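Side-chain contacts in KLLA0C04147p (Kluyveromyces lactis, PDB 5H2D), which binds ergosterol in its OSBP-related domain, the part described here, and probably transfers sterols between membranes: residues 44-49 / 171-176; 71-76 / 351-356; 104-109 / 237-242; 402-405 / 410-413. All coordinates share one frame; numbering follows the deposited sequence.

Contact 1: residues 44-49 / 171-176; sequences SLWSVL and SKFNGR. With SO4 (sulfate ion), chain C.
Leu49 lays CB over one face of the Phe173 ring, a CH-pi contact with CB 4.0 Å from the ring centroid, and its CD1 rests on the same face, also set off from the centre. On the opposite face the backbone N of Gly175 sits above the ring centre. With CG anti to its backbone N (chi1 175°), Phe173 carries its ring toward helix 45-49, whose Trp46 meets the ring's edge, CZ3 to Phe173 CZ at 4.1 Å. Gly175 O lies at the edge of the indole, 3.4 Å from Trp46 CZ3. This packing joins the helix to the end of strand 161-173 in the oxysterol-binding domain; the Leu49 side chain is about 4 Å from the bound ergosterol (nearest atoms), so large apolar residues suit the place. Polar bonds shape the turn beyond: Asn174 OD1 accepts from Arg176 N at 2.8 Å, an Asx turn, and glycine suits the positive phi between them. Arg176 NE bonds weakly to sulfate O4 at 3.1 Å; Gly212, Leu215 and Arg244 also hold this ion.

Contact 2: residues 71-76 / 351-356; sequences SLLQRV and TDTRLR. With ERG (ergosterol), chain B.
The first turn of helix 72-77, part of the ergosterol pocket of the oxysterol-binding domain, is closed by a capping box and packs against the 3-10 turn at 353-355 through Thr353. In the box, Ser71 OG accepts from Leu73 N at 3.1 Å, while Gln74 OE1 accepts from Ser71 N at 3.0 Å, the N-H...O angle being 162°. The methyl of Thr353 carries the contact: CG2 lies 3.5 Å from Gln74 NE2 and 3.7 Å from Ser71 CB. Gln74 arrives from the opposite direction with its chain extended beyond CG, which puts the amide against this methyl. Its buried polar ends are also bonded to Asn338 through NE2 and to Gln359 through OE1. Shortening Gln74 to an alanine is likely to leave Ser71 N without its capping acceptor and Thr353 CG2 beside a gap. Threonine suits its place because its two branches divide the work: OG1 passes Leu73 CD1 and bonds to Glu127, while CG2 packs against the Gln74 amide and Ser71 CB. On the helix's sterol side, Leu72 CD1 meets ergosterol C6 at 3.7 Å. In the other segment Asp352 OD2 is gripped from opposite faces of its carboxylate plane, by Arg354 N in an Asx turn and by Arg354 NH1 in a salt bridge of 2.9 Å.

Contact 3: residues 104-109 / 237-242; sequences IFTVSS and CMIHFK
Val107 of helix 95-108 turns one methyl, CG2, into the angle between Ile239 and Phe241, two residues that point from the same side of strand 236-241. CG2 lies 4.0 Å from Ile239 CG2 and 3.8 Å from Phe241 CZ. Valine and phenylalanine slide past each other in opposite directions, and the methyl meets the far end of the ring obliquely. The valine's chi1 of 171° sets CG1 anti to the backbone N and leaves CG2 beside that N, as the branch that faces the strand. Ile239 runs across at a slant and reaches farther along the helix: its CD1 comes 3.5 Å from Thr106 OG1. That hydroxyl stands between the backbone N and the carbonyl carbon (chi1 75°), where it bonds to Ala103 O one turn back, so a polar atom in a buried setting has its partner while the surroundings remain apolar. The Thr106 side chain is about 9 Å from the ergosterol. Beta-branched residues suit such a seam because their short, stiff side chains fill it with few rotations to give up. Val254, Ile228 and Trp273 pack around the same residues. The segments 104-108 and 237-241 run at 24°, their axes 10.5 Å apart at closest approach. The arrangement is that of a helix packed on the antiparallel strands that enclose the sterol in the oxysterol-binding domain.

Contact 4: residues 402-405 / 410-413; sequences KEIH and CDYW
Glu403 and Tyr412 bond twice through their backbones, Glu403 N to Tyr412 O at 2.9 Å and Tyr412 N to Glu403 O at 2.8 Å, as the hydrogen-bonded pair of an antiparallel hairpin. His405 N adds a third bond to Cys410 O, 2.8 Å long. The His405 ring turns its edge toward the face of the Tyr412 ring, a T-shaped pair with planes at 73°, His405 CD2 standing over the ring centre. Lys402 lays CB over the Trp413 six-membered ring, while the bends at chi3 and chi4 return Lys402 CE to 3.7 Å from Trp413 CZ2. Farther out, Trp413 NE1 bonds to Glu166 OE1, Trp155 packs against Tyr412, and Val407 N bonds His405 ND1, which is likely to hold the imidazole's rotation. Were Trp413 a serine, the lysine's methylenes would probably lose their aromatic support and Glu166 its indole partner. Lys402 NZ is 4.3 Å from Asp411 OD2, beyond a salt bridge, so at this surface the charge attraction is likely to be modest beside the backbone bonds and aromatic packing.

Contacts 2 and 3 are buried, contact 1 is partly so, and contact 4 lies at the surface. The chemistry follows: contact 3 is almost wholly aliphatic and aromatic, contact 2 sets a methyl against an amide whose polar atoms have partners, and contact 4 relies on backbone bonds with rings and a lysine chain outside them. Contacts 1 and 3 both set a helix against the extensive antiparallel strands, whereas contact 4 is a separate two-stranded hairpin and contact 2 joins a helix to a loop. Contacts 1 and 2 both come close to the ergosterol, contact 2 through pocket residues. Contacts 2 and 3 lie on opposite sides of the chain's centre, about 26 Å apart between centres.

Contact 1: residues 44-49 / 171-176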
loop_
_atom_site.group_PDB
_atom_site.type_symbol
_atom_site.label_atom_id
_atom_site.label_comp_id
_atom_site.label_asym_id
_atom_site.label_seq_id
_atom_site.Cartn_x
_atom_site.Cartn_y
_atom_site.Cartn_z
ATOM N N SER A 44 10.293 15.370 -21.454
ATOM C CA SER A 44 9.336 14.462 -22.071
ATOM C C SER A 44 9.647 13.013 -21.689
ATOM O O SER A 44 10.794 12.569 -21.792
ATOM C CB SER A 44 9.364 14.650 -23.592
ATOM O OG SER A 44 9.335 13.430 -24.299
ATOM N N LEU A 45 8.630 12.278 -21.226
ATOM C CA LEU A 45 8.858 10.891 -20.815
ATOM C C LEU A 45 9.300 10.032 -21.992
ATOM O O LEU A 45 10.205 9.197 -21.860
ATOM C CB LEU A 45 7.588 10.312 -20.178
ATOM C CG LEU A 45 7.725 8.893 -19.604
ATOM C CD1 LEU A 45 8.910 8.821 -18.652
ATOM C CD2 LEU A 45 6.435 8.467 -18.880
ATOM N N TRP A 46 8.663 10.212 -23.148
ATOM C CA TRP A 46 9.094 9.483 -24.335
ATOM C C TRP A 46 10.569 9.730 -24.641
ATOM O O TRP A 46 11.304 8.786 -24.953
ATOM C CB TRP A 46 8.213 9.861 -25.524
ATOM C CG TRP A 46 8.728 9.263 -26.795
ATOM C CD1 TRP A 46 9.341 9.923 -27.825
ATOM C CD2 TRP A 46 8.728 7.879 -27.145
ATOM N NE1 TRP A 46 9.694 9.030 -28.809
ATOM C CE2 TRP A 46 9.329 7.770 -28.415
ATOM C CE3 TRP A 46 8.264 6.721 -26.518
ATOM C CZ2 TRP A 46 9.489 6.546 -29.062
ATOM C CZ3 TRP A 46 8.420 5.510 -27.162
ATOM C CH2 TRP A 46 9.020 5.433 -28.424
ATOM N N SER A 47 11.032 10.987 -24.555
ATOM C CA SER A 47 12.430 11.277 -24.874
ATOM C C SER A 47 13.378 10.468 -24.005
ATOM O O SER A 47 14.490 10.133 -24.441
ATOM C CB SER A 47 12.727 12.777 -24.730
ATOM O OG SER A 47 12.957 13.173 -23.385
ATOM N N VAL A 48 12.944 10.134 -22.787
ATOM C CA VAL A 48 13.752 9.361 -21.854
ATOM C C VAL A 48 13.639 7.875 -22.158
ATOM O O VAL A 48 14.646 7.163 -22.260
ATOM C CB VAL A 48 13.307 9.673 -20.409
ATOM C CG1 VAL A 48 13.998 8.741 -19.420
ATOM C CG2 VAL A 48 13.575 11.129 -20.057
ATOM N N LEU A 49 12.412 7.387 -22.332
ATOM C CA LEU A 49 12.181 5.952 -22.416
ATOM C C LEU A 49 12.457 5.369 -23.796
ATOM O O LEU A 49 12.590 4.149 -23.905
ATOM C CB LEU A 49 10.745 5.612 -22.013
ATOM C CG LEU A 49 10.311 5.942 -20.575
ATOM C CD1 LEU A 49 8.866 5.525 -20.357
ATOM C CD2 LEU A 49 11.231 5.264 -19.562
ATOM N N SER A 171 7.469 -5.124 -13.575
ATOM C CA SER A 171 7.213 -4.010 -14.482
ATOM C C SER A 171 7.911 -4.210 -15.822
ATOM O O SER A 171 8.909 -4.930 -15.934
ATOM C CB SER A 171 7.670 -2.676 -13.876
ATOM O OG SER A 171 9.084 -2.626 -13.781
ATOM N N LYS A 172 7.390 -3.521 -16.837
ATOM C CA LYS A 172 7.912 -3.673 -18.190
ATOM C C LYS A 172 7.456 -2.510 -19.055
ATOM O O LYS A 172 6.252 -2.251 -19.157
ATOM C CB LYS A 172 7.438 -4.993 -18.799
ATOM C CG LYS A 172 7.858 -5.191 -20.249
ATOM C CD LYS A 172 9.356 -5.322 -20.369
ATOM C CE LYS A 172 9.718 -6.488 -21.283
ATOM N NZ LYS A 172 9.170 -7.778 -20.769
ATOM N N PHE A 173 8.408 -1.829 -19.692
ATOM C CA PHE A 173 8.098 -0.825 -20.702
ATOM C C PHE A 173 8.216 -1.490 -22.068
ATOM O O PHE A 173 9.304 -1.930 -22.443
ATOM C CB PHE A 173 9.031 0.381 -20.613
ATOM C CG PHE A 173 8.820 1.373 -21.719
ATOM C CD1 PHE A 173 7.597 1.999 -21.866
ATOM C CD2 PHE A 173 9.832 1.657 -22.626
ATOM C CE1 PHE A 173 7.382 2.917 -22.899
ATOM C CE2 PHE A 173 9.623 2.565 -23.653
ATOM C CZ PHE A 173 8.402 3.190 -23.789
ATOM N N ASN A 174 7.102 -1.568 -22.800
ATOM C CA ASN A 174 7.067 -2.305 -24.064
ATOM C C ASN A 174 7.243 -1.415 -25.294
ATOM O O ASN A 174 6.994 -1.869 -26.418
ATOM C CB ASN A 174 5.765 -3.116 -24.178
ATOM C CG ASN A 174 4.516 -2.254 -24.345
ATOM O OD1 ASN A 174 4.580 -1.033 -24.409
ATOM N ND2 ASN A 174 3.364 -2.913 -24.450
ATOM N N GLY A 175 7.692 -0.177 -25.119
ATOM C CA GLY A 175 7.812 0.755 -26.216
ATOM C C GLY A 175 6.595 1.622 -26.437
ATOM O O GLY A 175 6.689 2.639 -27.134
ATOM N N ARG A 176 5.450 1.251 -25.868
ATOM C CA ARG A 176 4.266 2.096 -25.891
ATOM C C ARG A 176 3.789 2.444 -24.488
ATOM O O ARG A 176 3.674 3.631 -24.166
ATOM C CB ARG A 176 3.142 1.428 -26.685
ATOM C CG ARG A 176 1.843 2.200 -26.598
ATOM C CD ARG A 176 0.978 1.988 -27.818
ATOM N NE ARG A 176 -0.251 2.770 -27.745
ATOM C CZ ARG A 176 -1.185 2.775 -28.690
ATOM N NH1 ARG A 176 -2.278 3.515 -28.542
ATOM N NH2 ARG A 176 -1.025 2.041 -29.783
HETATM S S SO4 C . -0.408 6.431 -26.232
HETATM O O1 SO4 C . 0.270 7.691 -25.964
HETATM O O2 SO4 C . -1.441 6.195 -25.211
HETATM O O3 SO4 C . -1.024 6.493 -27.559
HETATM O O4 SO4 C . 0.573 5.349 -26.246
#

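Contact 2: residues 71-76 / 351-356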
loop_
_atom_site.group_PDB
_atom_site.type_symbol
_atom_site.label_atom_id
_atom_site.label_comp_id
_atom_site.label_asym_id
_atom_site.label_seq_id
_atom_site.Cartn_x
_atom_site.Cartn_y
_atom_site.Cartn_z
ATOM N N SER A 71 9.557 5.940 -0.817
ATOM C CA SER A 71 10.023 4.579 -1.046
ATOM C C SER A 71 8.874 3.699 -1.527
ATOM O O SER A 71 7.709 3.958 -1.229
ATOM C CB SER A 71 10.608 4.002 0.250
ATOM O OG SER A 71 11.092 2.674 0.082
ATOM N N LEU A 72 9.206 2.641 -2.280
ATOM C CA LEU A 72 8.194 1.610 -2.505
ATOM C C LEU A 72 7.568 1.161 -1.180
ATOM O O LEU A 72 6.361 0.885 -1.112
ATOM C CB LEU A 72 8.801 0.422 -3.262
ATOM C CG LEU A 72 8.085 -0.039 -4.539
ATOM C CD1 LEU A 72 6.699 -0.553 -4.229
ATOM C CD2 LEU A 72 8.033 1.093 -5.556
ATOM N N LEU A 73 8.366 1.112 -0.101
ATOM C CA LEU A 73 7.832 0.721 1.206
ATOM C C LEU A 73 6.735 1.665 1.672
ATOM O O LEU A 73 5.791 1.240 2.348
ATOM C CB LEU A 73 8.955 0.701 2.253
ATOM C CG LEU A 73 10.143 -0.215 1.995
ATOM C CD1 LEU A 73 11.119 -0.206 3.185
ATOM C CD2 LEU A 73 9.642 -1.619 1.720
ATOM N N GLN A 74 6.858 2.948 1.340
ATOM C CA GLN A 74 5.871 3.936 1.740
ATOM C C GLN A 74 4.690 3.982 0.779
ATOM O O GLN A 74 3.558 4.197 1.219
ATOM C CB GLN A 74 6.561 5.297 1.864
ATOM C CG GLN A 74 7.571 5.298 3.028
ATOM C CD GLN A 74 8.541 6.448 2.978
ATOM O OE1 GLN A 74 8.934 6.897 1.906
ATOM N NE2 GLN A 74 8.959 6.926 4.155
ATOM N N ARG A 75 4.911 3.739 -0.523
ATOM C CA ARG A 75 3.768 3.632 -1.426
ATOM C C ARG A 75 2.840 2.508 -1.001
ATOM O O ARG A 75 1.615 2.629 -1.125
ATOM C CB ARG A 75 4.234 3.399 -2.866
ATOM C CG ARG A 75 5.000 4.559 -3.464
ATOM C CD ARG A 75 4.245 5.887 -3.372
ATOM N NE ARG A 75 3.041 5.903 -4.204
ATOM C CZ ARG A 75 3.007 6.310 -5.474
ATOM N NH1 ARG A 75 4.109 6.775 -6.060
ATOM N NH2 ARG A 75 1.860 6.269 -6.135
ATOM N N VAL A 76 3.400 1.396 -0.519
ATOM C CA VAL A 76 2.556 0.301 -0.045
ATOM C C VAL A 76 1.785 0.706 1.208
ATOM O O VAL A 76 0.635 0.290 1.396
ATOM C CB VAL A 76 3.411 -0.956 0.183
ATOM C CG1 VAL A 76 2.595 -2.032 0.864
ATOM C CG2 VAL A 76 3.961 -1.464 -1.164
ATOM N N THR A 351 17.704 1.201 9.882
ATOM C CA THR A 351 17.226 0.834 8.563
ATOM C C THR A 351 15.970 1.583 8.136
ATOM O O THR A 351 15.523 1.380 7.006
ATOM C CB THR A 351 16.929 -0.667 8.521
ATOM O OG1 THR A 351 16.010 -0.979 9.576
ATOM C CG2 THR A 351 18.221 -1.496 8.665
ATOM N N ASP A 352 15.374 2.416 8.990
ATOM C CA ASP A 352 14.098 3.025 8.626
ATOM C C ASP A 352 14.262 4.005 7.469
ATOM O O ASP A 352 15.214 4.790 7.424
ATOM C CB ASP A 352 13.456 3.745 9.815
ATOM C CG ASP A 352 12.020 4.169 9.516
ATOM O OD1 ASP A 352 11.111 3.314 9.653
ATOM O OD2 ASP A 352 11.805 5.337 9.119
ATOM N N THR A 353 13.298 3.964 6.537
ATOM C CA THR A 353 13.316 4.826 5.354
ATOM C C THR A 353 13.471 6.308 5.685
ATOM O O THR A 353 14.089 7.050 4.908
ATOM C CB THR A 353 12.027 4.611 4.549
ATOM O OG1 THR A 353 11.933 3.224 4.189
ATOM C CG2 THR A 353 12.007 5.504 3.272
ATOM N N ARG A 354 12.925 6.767 6.821
ATOM C CA ARG A 354 13.078 8.183 7.170
ATOM C C ARG A 354 14.545 8.583 7.276
ATOM O O ARG A 354 14.880 9.758 7.090
ATOM C CB ARG A 354 12.366 8.490 8.484
ATOM C CG ARG A 354 10.863 8.408 8.385
ATOM C CD ARG A 354 10.282 8.461 9.776
ATOM N NE ARG A 354 8.844 8.236 9.802
ATOM C CZ ARG A 354 8.293 7.038 9.911
ATOM N NH1 ARG A 354 9.064 5.963 9.973
ATOM N NH2 ARG A 354 6.978 6.913 9.975
ATOM N N LEU A 355 15.425 7.631 7.559
ATOM C CA LEU A 355 16.849 7.912 7.696
ATOM C C LEU A 355 17.611 7.735 6.399
ATOM O O LEU A 355 18.833 7.943 6.381
ATOM C CB LEU A 355 17.467 7.004 8.764
ATOM C CG LEU A 355 16.765 7.081 10.112
ATOM C CD1 LEU A 355 17.347 6.093 11.114
ATOM C CD2 LEU A 355 16.829 8.506 10.650
ATOM N N ARG A 356 16.934 7.347 5.323
ATOM C CA ARG A 356 17.622 7.092 4.063
ATOM C C ARG A 356 18.099 8.402 3.442
ATOM O O ARG A 356 17.274 9.271 3.143
ATOM C CB ARG A 356 16.713 6.320 3.108
ATOM C CG ARG A 356 17.476 5.908 1.895
ATOM C CD ARG A 356 16.688 5.074 0.911
ATOM N NE ARG A 356 17.502 4.970 -0.289
ATOM C CZ ARG A 356 17.372 4.041 -1.228
ATOM N NH1 ARG A 356 16.457 3.083 -1.117
ATOM N NH2 ARG A 356 18.183 4.076 -2.280
HETATM C C1 ERG B . -0.023 0.882 -6.705
HETATM C C2 ERG B . -0.655 0.573 -5.349
HETATM C C3 ERG B . 0.106 -0.580 -4.751
HETATM C C4 ERG B . 1.580 -0.211 -4.576
HETATM C C5 ERG B . 2.169 0.289 -5.785
HETATM C C6 ERG B . 3.514 0.046 -6.027
HETATM C C7 ERG B . 4.189 0.554 -7.148
HETATM C C8 ERG B . 3.523 1.352 -8.083
HETATM C C9 ERG B . 2.103 1.442 -7.992
HETATM C C10 ERG B . 1.469 1.223 -6.593
HETATM C C11 ERG B . 1.483 2.701 -8.735
HETATM C C12 ERG B . 2.188 3.030 -10.055
HETATM C C13 ERG B . 3.698 3.173 -9.769
HETATM C C14 ERG B . 4.158 1.768 -9.317
HETATM C C15 ERG B . 5.665 1.918 -9.319
HETATM C C16 ERG B . 5.955 2.818 -10.554
HETATM C C17 ERG B . 4.558 3.300 -11.031
HETATM C C18 ERG B . 4.015 4.294 -8.754
HETATM C C19 ERG B . 1.638 2.553 -5.807
HETATM C C20 ERG B . 4.699 4.692 -11.689
HETATM C C21 ERG B . 3.379 5.315 -12.129
HETATM C C22 ERG B . 5.582 4.487 -12.913
HETATM C C23 ERG B . 6.946 5.097 -12.974
HETATM C C24 ERG B . 7.827 4.849 -14.198
HETATM C C25 ERG B . 8.526 6.164 -14.568
HETATM C C26 ERG B . 7.452 7.199 -14.922
HETATM C C27 ERG B . 9.450 6.016 -15.788
HETATM C C28 ERG B . 8.827 3.778 -13.806
HETATM O O1 ERG B . -0.480 -0.966 -3.456
#

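Contact 3: residues 104-109 / 237-242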
loop_
_atom_site.group_PDB
_atom_site.type_symbol
_atom_site.label_atom_id
_atom_site.label_comp_id
_atom_site.label_asym_id
_atom_site.label_seq_id
_atom_site.Cartn_x
_atom_site.Cartn_y
_atom_site.Cartn_z
ATOM N N ILE A 104 -14.426 -2.110 -1.037
ATOM C CA ILE A 104 -14.236 -0.703 -1.352
ATOM C C ILE A 104 -12.948 -0.191 -0.717
ATOM O O ILE A 104 -12.247 0.630 -1.318
ATOM C CB ILE A 104 -15.488 0.098 -0.961
ATOM C CG1 ILE A 104 -16.627 -0.321 -1.898
ATOM C CG2 ILE A 104 -15.231 1.594 -1.079
ATOM C CD1 ILE A 104 -18.009 0.140 -1.488
ATOM N N PHE A 105 -12.560 -0.722 0.450
ATOM C CA PHE A 105 -11.216 -0.432 0.952
ATOM C C PHE A 105 -10.136 -0.779 -0.075
ATOM O O PHE A 105 -9.180 -0.012 -0.261
ATOM C CB PHE A 105 -10.951 -1.177 2.260
ATOM C CG PHE A 105 -9.503 -1.146 2.678
ATOM C CD1 PHE A 105 -8.965 -0.016 3.276
ATOM C CD2 PHE A 105 -8.680 -2.244 2.462
ATOM C CE1 PHE A 105 -7.613 0.017 3.647
ATOM C CE2 PHE A 105 -7.348 -2.226 2.842
ATOM C CZ PHE A 105 -6.809 -1.095 3.434
ATOM N N THR A 106 -10.236 -1.944 -0.727
ATOM C CA THR A 106 -9.181 -2.310 -1.677
ATOM C C THR A 106 -9.145 -1.371 -2.876
ATOM O O THR A 106 -8.080 -1.202 -3.485
ATOM C CB THR A 106 -9.321 -3.764 -2.167
ATOM O OG1 THR A 106 -10.396 -3.883 -3.110
ATOM C CG2 THR A 106 -9.542 -4.732 -0.996
ATOM N N VAL A 107 -10.270 -0.730 -3.196
ATOM C CA VAL A 107 -10.337 0.206 -4.313
ATOM C C VAL A 107 -9.852 1.589 -3.911
ATOM O O VAL A 107 -9.337 2.343 -4.753
ATOM C CB VAL A 107 -11.786 0.256 -4.837
ATOM C CG1 VAL A 107 -11.962 1.375 -5.862
ATOM C CG2 VAL A 107 -12.192 -1.102 -5.409
ATOM N N SER A 108 -9.971 1.925 -2.625
ATOM C CA SER A 108 -9.783 3.291 -2.156
ATOM C C SER A 108 -8.349 3.784 -2.299
ATOM O O SER A 108 -8.127 4.991 -2.236
ATOM C CB SER A 108 -10.206 3.389 -0.690
ATOM O OG SER A 108 -9.329 2.666 0.166
ATOM N N SER A 109 -7.379 2.897 -2.449
ATOM C CA SER A 109 -5.979 3.310 -2.458
ATOM C C SER A 109 -5.460 3.671 -3.846
ATOM O O SER A 109 -4.257 3.939 -3.994
ATOM C CB SER A 109 -5.107 2.221 -1.845
ATOM O OG SER A 109 -5.528 0.951 -2.292
ATOM N N CYS A 237 -16.275 -11.473 -3.841
ATOM C CA CYS A 237 -16.556 -10.219 -4.524
ATOM C C CYS A 237 -15.699 -10.132 -5.775
ATOM O O CYS A 237 -14.505 -10.431 -5.729
ATOM C CB CYS A 237 -16.286 -9.019 -3.595
ATOM S SG CYS A 237 -16.345 -7.406 -4.410
ATOM N N MET A 238 -16.316 -9.736 -6.886
ATOM C CA MET A 238 -15.627 -9.482 -8.143
ATOM C C MET A 238 -15.548 -7.979 -8.362
ATOM O O MET A 238 -16.570 -7.286 -8.278
ATOM C CB MET A 238 -16.357 -10.139 -9.321
ATOM C CG MET A 238 -16.688 -11.607 -9.135
ATOM S SD MET A 238 -15.230 -12.642 -8.950
ATOM C CE MET A 238 -14.215 -12.096 -10.316
ATOM N N ILE A 239 -14.335 -7.472 -8.621
ATOM C CA ILE A 239 -14.097 -6.058 -8.884
ATOM C C ILE A 239 -13.499 -5.892 -10.270
ATOM O O ILE A 239 -12.588 -6.631 -10.658
ATOM C CB ILE A 239 -13.156 -5.433 -7.839
ATOM C CG1 ILE A 239 -13.626 -5.804 -6.430
ATOM C CG2 ILE A 239 -13.048 -3.913 -8.075
ATOM C CD1 ILE A 239 -12.778 -5.185 -5.325
ATOM N N HIS A 240 -13.974 -4.889 -11.001
ATOM C CA HIS A 240 -13.519 -4.666 -12.369
ATOM C C HIS A 240 -13.021 -3.233 -12.497
ATOM O O HIS A 240 -13.823 -2.296 -12.476
ATOM C CB HIS A 240 -14.647 -4.961 -13.362
ATOM C CG HIS A 240 -15.492 -6.130 -12.961
ATOM N ND1 HIS A 240 -15.164 -7.431 -13.281
ATOM C CD2 HIS A 240 -16.628 -6.200 -12.226
ATOM C CE1 HIS A 240 -16.072 -8.249 -12.781
ATOM N NE2 HIS A 240 -16.969 -7.530 -12.131
ATOM N N PHE A 241 -11.695 -3.071 -12.588
ATOM C CA PHE A 241 -11.071 -1.799 -12.948
ATOM C C PHE A 241 -10.994 -1.733 -14.464
ATOM O O PHE A 241 -10.268 -2.516 -15.090
ATOM C CB PHE A 241 -9.667 -1.673 -12.359
ATOM C CG PHE A 241 -9.627 -1.501 -10.864
ATOM C CD1 PHE A 241 -9.699 -2.600 -10.023
ATOM C CD2 PHE A 241 -9.438 -0.246 -10.310
ATOM C CE1 PHE A 241 -9.643 -2.454 -8.643
ATOM C CE2 PHE A 241 -9.368 -0.081 -8.930
ATOM C CZ PHE A 241 -9.467 -1.190 -8.095
ATOM N N LYS A 242 -11.722 -0.795 -15.056
ATOM C CA LYS A 242 -11.731 -0.681 -16.505
ATOM C C LYS A 242 -10.417 -0.085 -16.996
ATOM O O LYS A 242 -9.892 0.868 -16.414
ATOM C CB LYS A 242 -12.922 0.168 -16.949
ATOM C CG LYS A 242 -12.943 0.517 -18.431
ATOM C CD LYS A 242 -14.313 0.274 -19.045
ATOM C CE LYS A 242 -14.339 -1.051 -19.798
ATOM N NZ LYS A 242 -15.629 -1.292 -20.506
#

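Contact 4: residues 402-405 / 410-413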
loop_
_atom_site.group_PDB
_atom_site.type_symbol
_atom_site.label_atom_id
_atom_site.label_comp_id
_atom_site.label_asym_id
_atom_site.label_seq_id
_atom_site.Cartn_x
_atom_site.Cartn_y
_atom_site.Cartn_z
ATOM N N LYS A 402 9.863 -16.613 5.521
ATOM C CA LYS A 402 8.916 -17.215 4.594
ATOM C C LYS A 402 8.370 -18.505 5.190
ATOM O O LYS A 402 9.134 -19.368 5.641
ATOM C CB LYS A 402 9.579 -17.474 3.246
ATOM C CG LYS A 402 8.602 -17.932 2.154
ATOM C CD LYS A 402 9.330 -18.259 0.846
ATOM C CE LYS A 402 9.702 -17.005 0.069
ATOM N NZ LYS A 402 8.520 -16.421 -0.626
ATOM N N GLU A 403 7.046 -18.620 5.214
ATOM C CA GLU A 403 6.362 -19.791 5.744
ATOM C C GLU A 403 5.204 -20.137 4.821
ATOM O O GLU A 403 4.877 -19.392 3.895
ATOM C CB GLU A 403 5.859 -19.545 7.169
ATOM C CG GLU A 403 6.948 -19.188 8.174
ATOM C CD GLU A 403 7.784 -20.386 8.585
ATOM O OE1 GLU A 403 8.688 -20.213 9.429
ATOM O OE2 GLU A 403 7.543 -21.500 8.069
ATOM N N ILE A 404 4.574 -21.280 5.077
ATOM C CA ILE A 404 3.378 -21.687 4.352
ATOM C C ILE A 404 2.161 -21.289 5.174
ATOM O O ILE A 404 2.051 -21.644 6.359
ATOM C CB ILE A 404 3.398 -23.195 4.051
ATOM C CG1 ILE A 404 4.435 -23.481 2.955
ATOM C CG2 ILE A 404 2.017 -23.667 3.638
ATOM C CD1 ILE A 404 4.822 -24.933 2.818
ATOM N N HIS A 405 1.259 -20.523 4.566
ATOM C CA HIS A 405 0.101 -20.062 5.308
ATOM C C HIS A 405 -0.868 -21.222 5.537
ATOM O O HIS A 405 -1.143 -21.989 4.614
ATOM C CB HIS A 405 -0.617 -18.926 4.580
ATOM C CG HIS A 405 -1.616 -18.230 5.443
ATOM N ND1 HIS A 405 -2.916 -18.672 5.582
ATOM C CD2 HIS A 405 -1.493 -17.159 6.259
ATOM C CE1 HIS A 405 -3.555 -17.889 6.429
ATOM N NE2 HIS A 405 -2.715 -16.961 6.852
ATOM N N CYS A 410 -0.274 -21.043 0.660
ATOM C CA CYS A 410 0.705 -20.306 -0.128
ATOM C C CYS A 410 1.868 -19.868 0.755
ATOM O O CYS A 410 1.706 -19.652 1.958
ATOM C CB CYS A 410 0.089 -19.059 -0.775
ATOM S SG CYS A 410 -1.248 -19.356 -1.922
ATOM N N ASP A 411 3.045 -19.744 0.135
ATOM C CA ASP A 411 4.160 -19.056 0.776
ATOM C C ASP A 411 3.744 -17.632 1.118
ATOM O O ASP A 411 3.120 -16.940 0.310
ATOM C CB ASP A 411 5.380 -19.011 -0.151
ATOM C CG ASP A 411 6.107 -20.336 -0.248
ATOM O OD1 ASP A 411 5.813 -21.251 0.543
ATOM O OD2 ASP A 411 6.997 -20.449 -1.116
ATOM N N TYR A 412 4.105 -17.191 2.320
ATOM C CA TYR A 412 3.905 -15.803 2.715
ATOM C C TYR A 412 5.025 -15.411 3.665
ATOM O O TYR A 412 5.763 -16.260 4.171
ATOM C CB TYR A 412 2.530 -15.587 3.363
ATOM C CG TYR A 412 2.423 -16.038 4.807
ATOM C CD1 TYR A 412 2.522 -17.378 5.148
ATOM C CD2 TYR A 412 2.208 -15.124 5.822
ATOM C CE1 TYR A 412 2.423 -17.787 6.462
ATOM C CE2 TYR A 412 2.108 -15.523 7.140
ATOM C CZ TYR A 412 2.207 -16.857 7.453
ATOM O OH TYR A 412 2.100 -17.249 8.769
ATOM N N TRP A 413 5.170 -14.109 3.883
ATOM C CA TRP A 413 6.201 -13.593 4.775
ATOM C C TRP A 413 5.585 -13.401 6.150
ATOM O O TRP A 413 4.762 -12.504 6.350
ATOM C CB TRP A 413 6.781 -12.291 4.228
ATOM C CG TRP A 413 7.519 -12.507 2.955
ATOM C CD1 TRP A 413 7.046 -12.316 1.689
ATOM C CD2 TRP A 413 8.859 -12.978 2.817
ATOM N NE1 TRP A 413 8.013 -12.631 0.768
ATOM C CE2 TRP A 413 9.144 -13.030 1.435
ATOM C CE3 TRP A 413 9.863 -13.327 3.729
ATOM C CZ2 TRP A 413 10.382 -13.445 0.945
ATOM C CZ3 TRP A 413 11.098 -13.742 3.236
ATOM C CH2 TRP A 413 11.340 -13.802 1.860
#